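Local coordinates for putative uncharacterized protein (Mycobacterium avium subsp. paratuberculosis, PDB 3GT2) that is of unknown function but carries the P60 domain of the peptidase C40 family, and so is possibly a cysteine-type peptidase, at residues Y98-E101 / G102-V106. Numbering follows the deposited sequence.
Sequences YGPE and GTQSV
Y98 and S105 face each other as an antiparallel hydrogen-bonded pair, Y98 N donating to S105 O at 2.9 Å, and the chain between them doubles back through a compact turn. The return bond is shared: Y98 O accepts from Q104 N at 2.9 Å and, at a longer 3.3 Å, from S105 N, both approaching from the same face of its carbonyl plane. Inside the turn, G102 N donates to G99 O from well above the carbonyl plane.

P100 O is gripped twice by a single residue. T103 OG1 donates a hydrogen bond to P100 O at 2.9 Å, in the carbonyl plane of P100, whereas the backbone N of T103 bonds to it from above that plane; chi1 of 57° sets OG1 between T103's own N and carbonyl carbon, from where it can turn back on the proline. The Q104 side chain packs over G99: its CG rests 3.6 Å from G99 CA, directly on the glycine backbone. The Y98 and S105 side chains share one face of the sheet, CB to CB 4.3 Å, with S105 O near the plane of the tyrosine ring at its edge. The ring's OH is bonded to R128 O, and G102 O accepts a hydrogen bond from S75 OG.

The whole is a beta hairpin connection built from two overlapping beta turns, G99-G102 (type II) and P100-T103, with a classic bulge at Q104 and S105 opposite Y98, linking strands 95-98 and 105-111 at the edge of the four-stranded antiparallel sheet of the NlpC/P60 domain.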
ATOM      1  N   TYR A  98      -4.890  -5.184   7.312  1.00 16.78           N
ATOM      2  CA  TYR A  98      -5.338  -6.514   7.714  1.00 17.31           C
ATOM      3  C   TYR A  98      -4.646  -6.956   8.986  1.00 21.65           C
ATOM      4  O   TYR A  98      -3.480  -6.634   9.212  1.00 19.16           O
ATOM      5  CB  TYR A  98      -5.110  -7.522   6.571  1.00 17.10           C
ATOM      6  CG  TYR A  98      -5.956  -7.163   5.394  1.00 17.21           C
ATOM      7  CD1 TYR A  98      -7.251  -7.661   5.278  1.00 15.94           C
ATOM      8  CD2 TYR A  98      -5.497  -6.265   4.427  1.00 17.78           C
ATOM      9  CE1 TYR A  98      -8.053  -7.303   4.239  1.00 19.14           C
ATOM     10  CE2 TYR A  98      -6.301  -5.900   3.379  1.00 17.80           C
ATOM     11  CZ  TYR A  98      -7.577  -6.428   3.287  1.00 17.97           C
ATOM     12  OH  TYR A  98      -8.393  -6.070   2.246  1.00 21.14           O
ATOM     13  N   GLY A  99      -5.379  -7.685   9.820  1.00 22.79           N
ATOM     14  CA  GLY A  99      -4.832  -8.198  11.058  1.00 24.97           C
ATOM     15  C   GLY A  99      -5.071  -7.239  12.203  1.00 30.42           C
ATOM     16  O   GLY A  99      -5.456  -6.086  11.984  1.00 29.94           O
ATOM     17  N   PRO A 100      -4.861  -7.721  13.439  1.00 35.41           N
ATOM     18  CA  PRO A 100      -4.953  -6.944  14.680  1.00 36.71           C
ATOM     19  C   PRO A 100      -4.050  -5.719  14.610  1.00 33.73           C
ATOM     20  O   PRO A 100      -2.845  -5.875  14.426  1.00 30.78           O
ATOM     21  CB  PRO A 100      -4.413  -7.924  15.735  1.00 40.29           C
ATOM     22  CG  PRO A 100      -3.619  -8.942  14.931  1.00 41.08           C
ATOM     23  CD  PRO A 100      -4.463  -9.110  13.714  1.00 37.26           C
ATOM     24  N   GLU A 101      -4.625  -4.527  14.744  1.00 25.07           N
ATOM     25  CA  GLU A 101      -3.860  -3.294  14.618  1.00 24.70           C
ATOM     26  C   GLU A 101      -3.109  -3.200  13.287  1.00 17.29           C
ATOM     27  O   GLU A 101      -2.070  -2.561  13.199  1.00 23.35           O
ATOM     28  CB  GLU A 101      -2.900  -3.139  15.795  1.00 31.20           C
ATOM     29  CG  GLU A 101      -3.614  -2.950  17.126  1.00 38.70           C
ATOM     30  CD  GLU A 101      -4.404  -1.656  17.178  1.00 47.91           C
ATOM     31  OE1 GLU A 101      -3.776  -0.578  17.218  1.00 53.65           O
ATOM     32  OE2 GLU A 101      -5.653  -1.716  17.188  1.00 51.15           O
ATOM     33  N   GLY A 102      -3.649  -3.844  12.256  1.00 18.50           N
ATOM     34  CA  GLY A 102      -3.121  -3.724  10.907  1.00 14.88           C
ATOM     35  C   GLY A 102      -1.744  -4.328  10.729  1.00 14.56           C
ATOM     36  O   GLY A 102      -1.032  -3.961   9.812  1.00 16.88           O
ATOM     37  N   THR A 103      -1.376  -5.274  11.586  1.00 17.12           N
ATOM     38  CA  THR A 103      -0.014  -5.828  11.535  1.00 18.76           C
ATOM     39  C   THR A 103       0.215  -6.956  10.538  1.00 20.95           C
ATOM     40  O   THR A 103       1.356  -7.376  10.331  1.00 23.18           O
ATOM     41  CB  THR A 103       0.422  -6.327  12.924  1.00 25.68           C
ATOM     42  OG1 THR A 103      -0.522  -7.294  13.400  1.00 25.89           O
ATOM     43  CG2 THR A 103       0.477  -5.165  13.899  1.00 25.15           C
ATOM     44  N   GLN A 104      -0.841  -7.459   9.913  1.00 18.24           N
ATOM     45  CA  GLN A 104      -0.657  -8.573   8.981  1.00 23.10           C
ATOM     46  C   GLN A 104      -0.329  -8.128   7.563  1.00 23.66           C
ATOM     47  O   GLN A 104       0.539  -8.701   6.917  1.00 27.16           O
ATOM     48  CB  GLN A 104      -1.865  -9.510   8.978  1.00 27.52           C
ATOM     49  CG  GLN A 104      -2.001 -10.311  10.259  1.00 42.52           C
ATOM     50  CD  GLN A 104      -2.849 -11.549  10.083  1.00 56.15           C
ATOM     51  OE1 GLN A 104      -3.278 -11.868   8.972  1.00 61.48           O
ATOM     52  NE2 GLN A 104      -3.099 -12.258  11.180  1.00 59.31           N
ATOM     53  N   SER A 105      -1.028  -7.114   7.066  1.00 18.54           N
ATOM     54  CA  SER A 105      -0.775  -6.664   5.706  1.00 17.93           C
ATOM     55  C   SER A 105      -1.446  -5.315   5.432  1.00 17.68           C
ATOM     56  O   SER A 105      -2.171  -4.769   6.269  1.00 16.47           O
ATOM     57  CB  SER A 105      -1.263  -7.727   4.717  1.00 22.30           C
ATOM     58  OG  SER A 105      -0.812  -7.455   3.400  1.00 28.47           O
ATOM     59  N   VAL A 106      -1.200  -4.790   4.245  1.00 13.43           N
ATOM     60  CA  VAL A 106      -1.709  -3.494   3.862  1.00 13.95           C
ATOM     61  C   VAL A 106      -1.909  -3.502   2.351  1.00 15.88           C
ATOM     62  O   VAL A 106      -1.244  -4.258   1.637  1.00 15.81           O
ATOM     63  CB  VAL A 106      -0.721  -2.375   4.264  1.00 14.32           C
ATOM     64  CG1 VAL A 106       0.672  -2.621   3.631  1.00 13.04           C
ATOM     65  CG2 VAL A 106      -1.293  -1.007   3.895  1.00 14.67           C
TER